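Local structure of Alp7A (Bacillus subtilis, 5EC0) at residues M14-I19 with F23-T28; H89-V92 with I96-V99; V262-K267 with M278-G283; S298-T303 with T342-G347. The protein binds adenine nucleotide and, as an actin-like cytoskeletal protein, probably forms filaments that help segregate plasmid copies in Bacillus subtilis. All blocks are in the same frame, centred on the assembly; numbering follows the deposited sequence.

In the fold
Three of the four contacts can be placed by their distance from the bound ADP. Contact 1 is the hairpin just after Asn12 and Ser13 of the nucleotide site, with the side chain of Met14 about 4 Å from ADP. Contact 2 packs beside it, centres 14 Å apart, where Thr28 of the hairpin touches Ile96; the side chain of its Lys91 is about 7 Å from ADP. Contact 3 brings in Glu266, which binds the ribose, and meets contact 1 where Arg263 packs on Pro27. Contact 4 lies away from the nucleotide, its nearest atoms about 6 Å from those of contact 3 and about 15 Å from those of contact 1.

Contact 1. Residues M14-I19 with F23-T28; sequences MYMNLI and FFELPT
Met14 curls back over the neighbouring strand, its chain bent at both chi2 and chi3, and drops CE against Leu26 C (3.5 Å) and the side of the Glu25 chain. Glu25 stands between Met14 and Met16 like a post: its OE1 lies against the CG of each methionine, while OE2 goes on to a salt bridge with Arg362. Next along this face, Phe23 reaches toward Met16, CE1 4.1 Å from Met16 CB, and Leu18 fills in behind with CD2 on Phe23 CB at 3.7 Å. The backbones form an antiparallel beta hairpin, the second and third strands of an actin-type nucleotide-binding core, with Tyr15 and Leu26 exchanging two bonds and Asn17 N reaching Phe24 O at 3.2 Å. On the reverse face the Phe24 ring is the main bump. The Asn17 amide lies over one of its faces, though its pose is doubtful because ND2 also sits too close to Tyr15 CE1, while Ile19 CD1 packs on Phe24 CE2. Tyr15 and Leu26 run alongside each other, their CD1 atoms 4.1 Å apart. Helix 95-112 covers this face through Thr100, Ala104 and Tyr107; Leu366 of helix 364-386 lies against Met16, Leu18 and Phe23 on the other.

Contact 2. Residues H89-V92 with I96-V99; sequences HNKV and IPYV
His89 reaches across to Ile96 and Pro97 with the far end of its ring. Its CB starts out toward the helix, and chi1 of 59° sets CG between the backbone N and the carbonyl carbon. From there CD2 comes to 4.1 Å from Pro97 CD, and NE2 at the tip sits 3.9 Å from Pro97 CG and 4.1 Å from Ile96 CG2. Pro97 CG lies near the imidazole plane, so the proline meets an edge of the ring; the histidine is poorly ordered, and its exact pose deserves caution. The helix that receives it is 95-112, entered from a loop in which Asn90 OD1 accepts from Val92 N at 3.0 Å, an Asx turn. Pro97 CG also meets Lys91 O, at 3.5 Å. The lysine side chain runs on past Leu129 and Leu133 until NZ is hydrogen-bonded to Phe10 O, close to Asn12 of the nucleotide site.

Contact 3. Residues V262-K267 with M278-G283; sequences VRELEK and MERRDG. With ADP (adenosine-5'-diphosphate), chain D.
Glu264 and Arg280 join a helical turn to a short strand with no backbone bond between them: 262-267 opens helix 262-272, with Glu266 N bonded to Val262 O, while 279-281 is extended and pairs with strand 288-290. The two side chains cross at about a right angle. Arg280, bent at chi2 (62°), presents the edge of its guanidinium, and Glu264 OE1 lies near that plane at 3.6 Å from NH2, a long salt bridge with the two flat groups turned 34° apart. Each end has a closer hold elsewhere: Arg280 NH2 donates to His258 O, and Glu264 OE1 accepts from Asp260 N, so both side chains tie back to the loop that leads into the helix. On another side of the same helix Glu266 stretches out, CG anti to the backbone N (chi1 178°), until OE2 accepts from ADP O3' at 2.6 Å. With Asn12, Gly215 and Gly329 also bonding the ligand, this carboxylate belongs to the ribose end of an actin-type nucleotide pocket.

Contact 4. Residues S298-T303 with T342-G347; sequences SLKEYT and TEERYG
Lys300 NZ donates to Glu344 OE2 at 2.9 Å, on the syn side and 25° out of the carboxylate plane, and this salt bridge is the one direct link between the two segments. The lysine chain is extended beyond CG, and it meets a likewise extended glutamate coming from the opposite direction. The second oxygen, Glu344 OE1, lies 3.4 Å from Lys300 CE, so the carboxylate touches the methylene as well as the ammonium group. Glu344 is exposed, and the bridge lies at the surface. Within 298-303, Leu299 O is gripped twice by Thr303 one turn further on: OG1 donates at 2.8 Å and the backbone N at 2.9 Å. The two donors arrive from opposite faces of the carbonyl plane, the hydroxyl tilted 34° from it, so the threonine side chain is tied to its own helix. It can still pack outward, lying on Ser337 and Ile338 of the partner helix 335-346. A second link between the helices is made by Arg345, which forms a salt bridge with Glu311 further along helix 292-313. After Tyr346, Gly347 leaves helical backbone angles with a positive phi of 91°, in the N-cap position right before helix 348-354. This is surface helix-helix pairing in the Alp7A C-terminal domain, with ion pairs bridging helices 292-313 and 335-346 away from the nucleotide.

Contact 1. Residues M14-I19 with F23-T28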
loop_
_atom_site.group_PDB
_atom_site.type_symbol
_atom_site.label_atom_id
_atom_site.label_comp_id
_atom_site.label_asym_id
_atom_site.label_seq_id
_atom_site.Cartn_x
_atom_site.Cartn_y
_atom_site.Cartn_z
ATOM N N MET A 14 -1.425 2.122 5.355
ATOM C CA MET A 14 -2.772 1.832 4.899
ATOM C C MET A 14 -2.836 0.436 4.272
ATOM O O MET A 14 -1.959 0.047 3.520
ATOM C CB MET A 14 -3.245 2.873 3.865
ATOM C CG MET A 14 -3.340 4.318 4.361
ATOM S SD MET A 14 -4.557 4.634 5.670
ATOM C CE MET A 14 -6.084 4.409 4.792
ATOM N N TYR A 15 -3.877 -0.304 4.621
ATOM C CA TYR A 15 -4.387 -1.412 3.838
ATOM C C TYR A 15 -5.119 -0.815 2.634
ATOM O O TYR A 15 -5.962 0.052 2.815
ATOM C CB TYR A 15 -5.341 -2.268 4.693
ATOM C CG TYR A 15 -6.179 -3.260 3.923
ATOM C CD1 TYR A 15 -7.359 -2.870 3.292
ATOM C CD2 TYR A 15 -5.803 -4.590 3.842
ATOM C CE1 TYR A 15 -8.128 -3.778 2.585
ATOM C CE2 TYR A 15 -6.579 -5.517 3.148
ATOM C CZ TYR A 15 -7.732 -5.098 2.511
ATOM O OH TYR A 15 -8.494 -6.001 1.825
ATOM N N MET A 16 -4.797 -1.259 1.420
ATOM C CA MET A 16 -5.470 -0.743 0.229
ATOM C C MET A 16 -5.843 -1.906 -0.644
ATOM O O MET A 16 -5.089 -2.891 -0.730
ATOM C CB MET A 16 -4.579 0.246 -0.539
ATOM C CG MET A 16 -3.792 1.229 0.349
ATOM S SD MET A 16 -2.790 2.337 -0.637
ATOM C CE MET A 16 -1.791 1.143 -1.504
ATOM N N ASN A 17 -6.986 -1.820 -1.311
ATOM C CA ASN A 17 -7.323 -2.980 -2.098
ATOM C C ASN A 17 -8.172 -2.523 -3.301
ATOM O O ASN A 17 -8.900 -1.530 -3.231
ATOM C CB ASN A 17 -8.065 -4.004 -1.207
ATOM C CG ASN A 17 -9.451 -3.533 -0.811
ATOM O OD1 ASN A 17 -10.347 -3.453 -1.652
ATOM N ND2 ASN A 17 -9.520 -2.894 0.323
ATOM N N LEU A 18 -8.116 -3.265 -4.391
ATOM C CA LEU A 18 -9.072 -3.050 -5.462
ATOM C C LEU A 18 -9.948 -4.286 -5.604
ATOM O O LEU A 18 -9.449 -5.410 -5.760
ATOM C CB LEU A 18 -8.361 -2.754 -6.786
ATOM C CG LEU A 18 -7.566 -1.471 -7.001
ATOM C CD1 LEU A 18 -6.584 -1.654 -8.175
ATOM C CD2 LEU A 18 -8.542 -0.355 -7.303
ATOM N N ILE A 19 -11.252 -4.082 -5.541
ATOM C CA ILE A 19 -12.193 -5.183 -5.674
ATOM C C ILE A 19 -13.056 -4.928 -6.883
ATOM O O ILE A 19 -13.844 -3.991 -6.889
ATOM C CB ILE A 19 -13.070 -5.335 -4.424
ATOM C CG1 ILE A 19 -12.183 -5.493 -3.181
ATOM C CG2 ILE A 19 -13.985 -6.511 -4.575
ATOM C CD1 ILE A 19 -12.931 -5.424 -1.873
ATOM N N PHE A 23 -11.861 0.838 -5.623
ATOM C CA PHE A 23 -10.866 1.199 -4.617
ATOM C C PHE A 23 -11.442 1.664 -3.264
ATOM O O PHE A 23 -12.383 2.460 -3.206
ATOM C CB PHE A 23 -9.949 2.301 -5.168
ATOM C CG PHE A 23 -8.931 2.794 -4.173
ATOM C CD1 PHE A 23 -7.723 2.119 -4.008
ATOM C CD2 PHE A 23 -9.184 3.925 -3.395
ATOM C CE1 PHE A 23 -6.776 2.555 -3.082
ATOM C CE2 PHE A 23 -8.248 4.370 -2.459
ATOM C CZ PHE A 23 -7.038 3.686 -2.303
ATOM N N PHE A 24 -10.866 1.150 -2.178
ATOM C CA PHE A 24 -11.002 1.770 -0.861
ATOM C C PHE A 24 -9.819 1.324 -0.015
ATOM O O PHE A 24 -9.110 0.384 -0.376
ATOM C CB PHE A 24 -12.345 1.424 -0.174
ATOM C CG PHE A 24 -12.487 -0.022 0.216
ATOM C CD1 PHE A 24 -11.981 -0.484 1.426
ATOM C CD2 PHE A 24 -13.146 -0.920 -0.614
ATOM C CE1 PHE A 24 -12.118 -1.818 1.797
ATOM C CE2 PHE A 24 -13.301 -2.256 -0.238
ATOM C CZ PHE A 24 -12.781 -2.704 0.972
ATOM N N GLU A 25 -9.602 2.020 1.092
ATOM C CA GLU A 25 -8.483 1.740 1.973
ATOM C C GLU A 25 -8.889 1.937 3.432
ATOM O O GLU A 25 -9.883 2.588 3.727
ATOM C CB GLU A 25 -7.282 2.624 1.623
ATOM C CG GLU A 25 -7.592 4.097 1.450
ATOM C CD GLU A 25 -6.342 4.930 1.164
ATOM O OE1 GLU A 25 -5.232 4.422 1.388
ATOM O OE2 GLU A 25 -6.461 6.095 0.717
ATOM N N LEU A 26 -8.108 1.351 4.329
ATOM C CA LEU A 26 -8.396 1.315 5.755
ATOM C C LEU A 26 -7.105 1.538 6.483
ATOM O O LEU A 26 -6.060 1.087 6.014
ATOM C CB LEU A 26 -8.969 -0.046 6.192
ATOM C CG LEU A 26 -10.224 -0.652 5.563
ATOM C CD1 LEU A 26 -10.372 -2.113 5.987
ATOM C CD2 LEU A 26 -11.439 0.154 5.974
ATOM N N PRO A 27 -7.167 2.207 7.640
ATOM C CA PRO A 27 -6.005 2.254 8.532
ATOM C C PRO A 27 -5.558 0.837 8.870
ATOM O O PRO A 27 -6.411 -0.045 8.974
ATOM C CB PRO A 27 -6.533 2.984 9.769
ATOM C CG PRO A 27 -7.674 3.800 9.263
ATOM C CD PRO A 27 -8.290 3.021 8.137
ATOM N N THR A 28 -4.257 0.624 9.041
ATOM C CA THR A 28 -3.702 -0.725 9.219
ATOM C C THR A 28 -3.993 -1.345 10.593
ATOM O O THR A 28 -3.953 -2.563 10.754
ATOM C CB THR A 28 -2.165 -0.703 8.966
ATOM O OG1 THR A 28 -1.918 -0.312 7.612
ATOM C CG2 THR A 28 -1.530 -2.066 9.184
#

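Contact 2. Residues H89-V92 with I96-V99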
loop_
_atom_site.group_PDB
_atom_site.type_symbol
_atom_site.label_atom_id
_atom_site.label_comp_id
_atom_site.label_asym_id
_atom_site.label_seq_id
_atom_site.Cartn_x
_atom_site.Cartn_y
_atom_site.Cartn_z
ATOM N N HIS A 89 5.564 -6.072 11.080
ATOM C CA HIS A 89 5.209 -7.445 11.427
ATOM C C HIS A 89 5.414 -8.407 10.248
ATOM O O HIS A 89 5.297 -8.018 9.081
ATOM C CB HIS A 89 3.761 -7.516 11.930
ATOM C CG HIS A 89 2.748 -7.025 10.943
ATOM N ND1 HIS A 89 2.535 -5.686 10.695
ATOM C CD2 HIS A 89 1.886 -7.697 10.141
ATOM C CE1 HIS A 89 1.586 -5.554 9.785
ATOM N NE2 HIS A 89 1.176 -6.759 9.431
ATOM N N ASN A 90 5.738 -9.658 10.568
ATOM C CA ASN A 90 5.869 -10.706 9.563
ATOM C C ASN A 90 4.512 -10.933 8.899
ATOM O O ASN A 90 3.582 -11.457 9.518
ATOM C CB ASN A 90 6.407 -11.995 10.201
ATOM C CG ASN A 90 6.741 -13.068 9.174
ATOM O OD1 ASN A 90 6.048 -13.221 8.167
ATOM N ND2 ASN A 90 7.806 -13.822 9.433
ATOM N N LYS A 91 4.402 -10.528 7.638
ATOM C CA LYS A 91 3.114 -10.492 6.960
ATOM C C LYS A 91 2.492 -11.881 6.810
ATOM O O LYS A 91 1.267 -12.012 6.684
ATOM C CB LYS A 91 3.264 -9.838 5.583
ATOM C CG LYS A 91 3.827 -8.419 5.619
ATOM C CD LYS A 91 2.776 -7.416 6.079
ATOM C CE LYS A 91 3.277 -5.983 5.948
ATOM N NZ LYS A 91 2.350 -5.027 6.618
ATOM N N VAL A 92 3.340 -12.912 6.834
ATOM C CA VAL A 92 2.889 -14.281 6.608
ATOM C C VAL A 92 2.342 -14.923 7.879
ATOM O O VAL A 92 1.264 -15.507 7.865
ATOM C CB VAL A 92 4.024 -15.164 6.047
ATOM C CG1 VAL A 92 3.544 -16.596 5.857
ATOM C CG2 VAL A 92 4.533 -14.601 4.734
ATOM N N ILE A 96 -2.803 -10.269 11.580
ATOM C CA ILE A 96 -3.279 -8.928 11.243
ATOM C C ILE A 96 -3.679 -8.730 9.757
ATOM O O ILE A 96 -4.769 -8.213 9.493
ATOM C CB ILE A 96 -2.233 -7.862 11.655
ATOM C CG1 ILE A 96 -2.173 -7.758 13.176
ATOM C CG2 ILE A 96 -2.547 -6.488 11.036
ATOM C CD1 ILE A 96 -1.107 -6.794 13.670
ATOM N N PRO A 97 -2.825 -9.131 8.791
ATOM C CA PRO A 97 -3.295 -8.983 7.402
ATOM C C PRO A 97 -4.537 -9.815 7.102
ATOM O O PRO A 97 -5.464 -9.356 6.422
ATOM C CB PRO A 97 -2.108 -9.492 6.558
ATOM C CG PRO A 97 -0.936 -9.439 7.454
ATOM C CD PRO A 97 -1.448 -9.661 8.851
ATOM N N TYR A 98 -4.543 -11.042 7.603
ATOM C CA TYR A 98 -5.656 -11.950 7.384
ATOM C C TYR A 98 -6.975 -11.375 7.949
ATOM O O TYR A 98 -8.012 -11.391 7.273
ATOM C CB TYR A 98 -5.334 -13.303 8.013
ATOM C CG TYR A 98 -6.475 -14.289 8.006
ATOM C CD1 TYR A 98 -6.883 -14.905 6.826
ATOM C CD2 TYR A 98 -7.123 -14.634 9.189
ATOM C CE1 TYR A 98 -7.927 -15.806 6.816
ATOM C CE2 TYR A 98 -8.165 -15.547 9.190
ATOM C CZ TYR A 98 -8.561 -16.126 7.999
ATOM O OH TYR A 98 -9.595 -17.032 7.999
ATOM N N VAL A 99 -6.930 -10.863 9.176
ATOM C CA VAL A 99 -8.122 -10.270 9.791
ATOM C C VAL A 99 -8.556 -9.011 9.025
ATOM O O VAL A 99 -9.740 -8.807 8.761
ATOM C CB VAL A 99 -7.869 -9.952 11.275
ATOM C CG1 VAL A 99 -8.963 -9.042 11.859
ATOM C CG2 VAL A 99 -7.758 -11.262 12.070
#

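Contact 3. Residues V262-K267 with M278-G283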
loop_
_atom_site.group_PDB
_atom_site.type_symbol
_atom_site.label_atom_id
_atom_site.label_comp_id
_atom_site.label_asym_id
_atom_site.label_seq_id
_atom_site.Cartn_x
_atom_site.Cartn_y
_atom_site.Cartn_z
ATOM N N VAL A 262 2.938 11.905 15.620
ATOM C CA VAL A 262 3.550 11.924 14.310
ATOM C C VAL A 262 2.493 11.676 13.233
ATOM O O VAL A 262 2.635 12.117 12.092
ATOM C CB VAL A 262 4.689 10.886 14.209
ATOM C CG1 VAL A 262 4.141 9.491 13.996
ATOM C CG2 VAL A 262 5.624 11.260 13.093
ATOM N N ARG A 263 1.419 10.992 13.608
ATOM C CA ARG A 263 0.364 10.663 12.662
ATOM C C ARG A 263 -0.349 11.935 12.212
ATOM O O ARG A 263 -0.667 12.093 11.037
ATOM C CB ARG A 263 -0.619 9.676 13.288
ATOM C CG ARG A 263 -1.765 9.260 12.389
ATOM C CD ARG A 263 -2.843 8.548 13.198
ATOM N NE ARG A 263 -3.912 8.019 12.354
ATOM C CZ ARG A 263 -3.902 6.805 11.812
ATOM N NH1 ARG A 263 -2.873 5.992 12.022
ATOM N NH2 ARG A 263 -4.919 6.403 11.059
ATOM N N GLU A 264 -0.586 12.842 13.156
ATOM C CA GLU A 264 -1.119 14.169 12.846
ATOM C C GLU A 264 -0.220 14.942 11.866
ATOM O O GLU A 264 -0.691 15.533 10.893
ATOM C CB GLU A 264 -1.289 14.992 14.131
ATOM C CG GLU A 264 -2.507 14.637 14.975
ATOM C CD GLU A 264 -2.473 15.305 16.350
ATOM O OE1 GLU A 264 -1.986 16.456 16.455
ATOM O OE2 GLU A 264 -2.934 14.679 17.327
ATOM N N LEU A 265 1.077 14.956 12.135
ATOM C CA LEU A 265 1.996 15.724 11.295
ATOM C C LEU A 265 2.056 15.109 9.899
ATOM O O LEU A 265 2.023 15.807 8.885
ATOM C CB LEU A 265 3.379 15.773 11.932
ATOM C CG LEU A 265 4.518 16.340 11.089
ATOM C CD1 LEU A 265 4.293 17.826 10.824
ATOM C CD2 LEU A 265 5.838 16.097 11.802
ATOM N N GLU A 266 2.115 13.785 9.871
ATOM C CA GLU A 266 2.050 13.014 8.635
ATOM C C GLU A 266 0.794 13.334 7.817
ATOM O O GLU A 266 0.880 13.526 6.612
ATOM C CB GLU A 266 2.110 11.526 8.969
ATOM C CG GLU A 266 1.996 10.572 7.791
ATOM C CD GLU A 266 1.814 9.138 8.258
ATOM O OE1 GLU A 266 1.068 8.923 9.242
ATOM O OE2 GLU A 266 2.427 8.233 7.656
ATOM N N LYS A 267 -0.360 13.415 8.478
ATOM C CA LYS A 267 -1.617 13.708 7.790
ATOM C C LYS A 267 -1.663 15.136 7.254
ATOM O O LYS A 267 -2.078 15.361 6.122
ATOM C CB LYS A 267 -2.815 13.469 8.712
ATOM C CG LYS A 267 -4.154 13.790 8.059
ATOM C CD LYS A 267 -5.335 13.407 8.948
ATOM C CE LYS A 267 -6.668 13.696 8.262
ATOM N NZ LYS A 267 -7.839 13.232 9.076
ATOM N N MET A 278 1.442 25.974 3.486
ATOM C CA MET A 278 1.059 24.861 4.346
ATOM C C MET A 278 0.585 25.427 5.687
ATOM O O MET A 278 1.388 25.740 6.575
ATOM C CB MET A 278 2.216 23.879 4.515
ATOM C CG MET A 278 2.778 23.399 3.188
ATOM S SD MET A 278 4.010 22.075 3.285
ATOM C CE MET A 278 3.067 20.799 4.124
ATOM N N GLU A 279 -0.731 25.573 5.812
ATOM C CA GLU A 279 -1.320 26.292 6.935
ATOM C C GLU A 279 -2.047 25.376 7.913
ATOM O O GLU A 279 -2.886 24.561 7.520
ATOM C CB GLU A 279 -2.277 27.368 6.423
ATOM C CG GLU A 279 -1.577 28.578 5.835
ATOM C CD GLU A 279 -2.368 29.864 6.024
ATOM O OE1 GLU A 279 -3.327 30.091 5.257
ATOM O OE2 GLU A 279 -2.026 30.652 6.931
ATOM N N ARG A 280 -1.698 25.526 9.187
ATOM C CA ARG A 280 -2.303 24.781 10.281
ATOM C C ARG A 280 -3.438 25.610 10.889
ATOM O O ARG A 280 -3.264 26.807 11.173
ATOM C CB ARG A 280 -1.237 24.422 11.329
ATOM C CG ARG A 280 -1.727 23.653 12.549
ATOM C CD ARG A 280 -2.302 22.304 12.163
ATOM N NE ARG A 280 -2.187 21.323 13.241
ATOM C CZ ARG A 280 -2.692 20.092 13.189
ATOM N NH1 ARG A 280 -3.356 19.686 12.112
ATOM N NH2 ARG A 280 -2.534 19.263 14.216
ATOM N N ARG A 281 -4.589 24.952 11.071
ATOM C CA ARG A 281 -5.868 25.599 11.410
ATOM C C ARG A 281 -6.463 25.160 12.754
ATOM O O ARG A 281 -7.177 24.165 12.798
ATOM C CB ARG A 281 -6.934 25.306 10.312
ATOM C CG ARG A 281 -6.468 25.159 8.833
ATOM C CD ARG A 281 -5.826 26.416 8.424
ATOM N NE ARG A 281 -6.428 27.526 9.127
ATOM C CZ ARG A 281 -5.873 28.715 9.240
ATOM N NH1 ARG A 281 -4.668 28.876 8.749
ATOM N NH2 ARG A 281 -6.488 29.696 9.903
ATOM N N ASP A 282 -6.241 25.893 13.842
ATOM C CA ASP A 282 -6.862 25.459 15.102
ATOM C C ASP A 282 -8.400 25.451 14.987
ATOM O O ASP A 282 -9.001 26.440 14.572
ATOM C CB ASP A 282 -6.419 26.335 16.281
ATOM C CG ASP A 282 -7.093 25.931 17.597
ATOM O OD1 ASP A 282 -6.661 24.934 18.225
ATOM O OD2 ASP A 282 -8.052 26.617 18.007
ATOM N N GLY A 283 -9.028 24.329 15.340
ATOM C CA GLY A 283 -10.475 24.187 15.216
ATOM C C GLY A 283 -11.346 25.113 16.061
ATOM O O GLY A 283 -12.450 25.495 15.653
HETATM P PB ADP D . 4.151 2.358 4.067
HETATM O O1B ADP D . 3.231 1.259 3.549
HETATM O O2B ADP D . 5.529 1.914 4.527
HETATM O O3B ADP D . 3.536 3.329 5.047
HETATM P PA ADP D . 3.319 3.972 1.810
HETATM O O1A ADP D . 1.922 3.519 2.173
HETATM O O2A ADP D . 3.785 3.921 0.366
HETATM O O3A ADP D . 4.433 3.258 2.749
HETATM O "O5'" ADP D . 3.521 5.470 2.323
HETATM C "C5'" ADP D . 2.788 6.011 3.414
HETATM C "C4'" ADP D . 3.010 7.505 3.303
HETATM O "O4'" ADP D . 2.221 7.990 2.220
HETATM C "C3'" ADP D . 2.566 8.303 4.514
HETATM O "O3'" ADP D . 3.682 8.599 5.353
HETATM C "C2'" ADP D . 2.008 9.588 3.934
HETATM O "O2'" ADP D . 2.915 10.642 4.252
HETATM C "C1'" ADP D . 1.981 9.375 2.425
HETATM N N9 ADP D . 0.700 9.737 1.777
HETATM C C8 ADP D . 0.634 10.486 0.655
HETATM N N7 ADP D . -0.648 10.666 0.264
HETATM C C5 ADP D . -1.423 10.010 1.141
HETATM C C6 ADP D . -2.881 9.818 1.276
HETATM N N6 ADP D . -3.721 10.382 0.365
HETATM N N1 ADP D . -3.317 9.072 2.314
HETATM C C2 ADP D . -2.452 8.533 3.205
HETATM N N3 ADP D . -1.102 8.662 3.152
HETATM C C4 ADP D . -0.539 9.394 2.147
#

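Contact 4. Residues S298-T303 with T342-G347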
loop_
_atom_site.group_PDB
_atom_site.type_symbol
_atom_site.label_atom_id
_atom_site.label_comp_id
_atom_site.label_asym_id
_atom_site.label_seq_id
_atom_site.Cartn_x
_atom_site.Cartn_y
_atom_site.Cartn_z
ATOM N N SER A 298 12.624 20.546 6.015
ATOM C CA SER A 298 12.799 19.204 6.561
ATOM C C SER A 298 12.651 18.109 5.497
ATOM O O SER A 298 13.381 17.111 5.505
ATOM C CB SER A 298 11.803 18.952 7.685
ATOM O OG SER A 298 12.074 17.711 8.307
ATOM N N LEU A 299 11.705 18.293 4.584
ATOM C CA LEU A 299 11.496 17.314 3.529
ATOM C C LEU A 299 12.676 17.294 2.561
ATOM O O LEU A 299 13.006 16.247 2.004
ATOM C CB LEU A 299 10.203 17.598 2.775
ATOM C CG LEU A 299 8.914 17.333 3.559
ATOM C CD1 LEU A 299 7.684 17.439 2.644
ATOM C CD2 LEU A 299 8.963 15.967 4.250
ATOM N N LYS A 300 13.303 18.446 2.357
ATOM C CA LYS A 300 14.425 18.519 1.430
ATOM C C LYS A 300 15.613 17.768 2.011
ATOM O O LYS A 300 16.287 17.030 1.290
ATOM C CB LYS A 300 14.806 19.964 1.118
ATOM C CG LYS A 300 15.689 20.107 -0.130
ATOM C CD LYS A 300 16.263 21.510 -0.250
ATOM C CE LYS A 300 17.324 21.594 -1.338
ATOM N NZ LYS A 300 17.956 22.940 -1.319
ATOM N N GLU A 301 15.854 17.953 3.313
ATOM C CA GLU A 301 16.868 17.177 4.044
ATOM C C GLU A 301 16.696 15.681 3.822
ATOM O O GLU A 301 17.637 14.992 3.418
ATOM C CB GLU A 301 16.814 17.443 5.556
ATOM C CG GLU A 301 17.155 18.847 6.008
ATOM C CD GLU A 301 16.876 19.047 7.489
ATOM O OE1 GLU A 301 16.904 18.042 8.240
ATOM O OE2 GLU A 301 16.603 20.198 7.892
ATOM N N TYR A 302 15.489 15.192 4.109
ATOM C CA TYR A 302 15.175 13.781 3.973
ATOM C C TYR A 302 15.398 13.307 2.536
ATOM O O TYR A 302 16.000 12.264 2.304
ATOM C CB TYR A 302 13.724 13.501 4.413
ATOM C CG TYR A 302 13.378 12.028 4.391
ATOM C CD1 TYR A 302 13.821 11.176 5.404
ATOM C CD2 TYR A 302 12.629 11.481 3.346
ATOM C CE1 TYR A 302 13.517 9.810 5.383
ATOM C CE2 TYR A 302 12.325 10.124 3.312
ATOM C CZ TYR A 302 12.778 9.293 4.335
ATOM O OH TYR A 302 12.494 7.950 4.323
ATOM N N THR A 303 14.924 14.090 1.576
ATOM C CA THR A 303 15.059 13.755 0.160
ATOM C C THR A 303 16.537 13.635 -0.244
ATOM O O THR A 303 16.917 12.741 -1.007
ATOM C CB THR A 303 14.336 14.807 -0.715
ATOM O OG1 THR A 303 12.943 14.823 -0.379
ATOM C CG2 THR A 303 14.482 14.496 -2.202
ATOM N N THR A 342 17.511 16.904 -7.189
ATOM C CA THR A 342 18.201 16.267 -8.307
ATOM C C THR A 342 18.744 17.327 -9.269
ATOM O O THR A 342 19.798 17.144 -9.884
ATOM C CB THR A 342 17.297 15.250 -9.056
ATOM O OG1 THR A 342 16.071 15.869 -9.457
ATOM C CG2 THR A 342 16.983 14.085 -8.147
ATOM N N GLU A 343 18.049 18.455 -9.363
ATOM C CA GLU A 343 18.529 19.537 -10.198
ATOM C C GLU A 343 19.797 20.154 -9.624
ATOM O O GLU A 343 20.707 20.493 -10.375
ATOM C CB GLU A 343 17.466 20.609 -10.373
ATOM C CG GLU A 343 17.895 21.648 -11.395
ATOM C CD GLU A 343 16.939 22.805 -11.497
ATOM O OE1 GLU A 343 15.788 22.582 -11.924
ATOM O OE2 GLU A 343 17.346 23.938 -11.162
ATOM N N GLU A 344 19.862 20.295 -8.299
ATOM C CA GLU A 344 21.059 20.851 -7.643
ATOM C C GLU A 344 22.251 19.921 -7.792
ATOM O O GLU A 344 23.393 20.357 -7.878
ATOM C CB GLU A 344 20.821 21.101 -6.147
ATOM C CG GLU A 344 19.923 22.276 -5.796
ATOM C CD GLU A 344 19.714 22.406 -4.288
ATOM O OE1 GLU A 344 19.947 21.409 -3.566
ATOM O OE2 GLU A 344 19.332 23.501 -3.823
ATOM N N ARG A 345 21.963 18.627 -7.819
ATOM C CA ARG A 345 22.983 17.607 -7.718
ATOM C C ARG A 345 23.496 17.164 -9.086
ATOM O O ARG A 345 24.674 16.851 -9.235
ATOM C CB ARG A 345 22.414 16.415 -6.940
ATOM C CG ARG A 345 23.418 15.628 -6.136
ATOM C CD ARG A 345 22.713 14.580 -5.282
ATOM N NE ARG A 345 23.582 13.445 -4.985
ATOM C CZ ARG A 345 24.465 13.426 -3.993
ATOM N NH1 ARG A 345 24.603 14.490 -3.207
ATOM N NH2 ARG A 345 25.216 12.354 -3.794
ATOM N N TYR A 346 22.619 17.141 -10.087
ATOM C CA TYR A 346 22.990 16.605 -11.396
ATOM C C TYR A 346 22.783 17.588 -12.550
ATOM O O TYR A 346 23.124 17.292 -13.701
ATOM C CB TYR A 346 22.201 15.323 -11.689
ATOM C CG TYR A 346 22.204 14.292 -10.574
ATOM C CD1 TYR A 346 23.383 13.660 -10.186
ATOM C CD2 TYR A 346 21.021 13.933 -9.926
ATOM C CE1 TYR A 346 23.391 12.710 -9.172
ATOM C CE2 TYR A 346 21.014 12.980 -8.917
ATOM C CZ TYR A 346 22.203 12.371 -8.540
ATOM O OH TYR A 346 22.207 11.422 -7.535
ATOM N N GLY A 347 22.213 18.751 -12.252
ATOM C CA GLY A 347 21.843 19.685 -13.301
ATOM C C GLY A 347 20.415 19.462 -13.768
ATOM O O GLY A 347 19.833 18.408 -13.515
#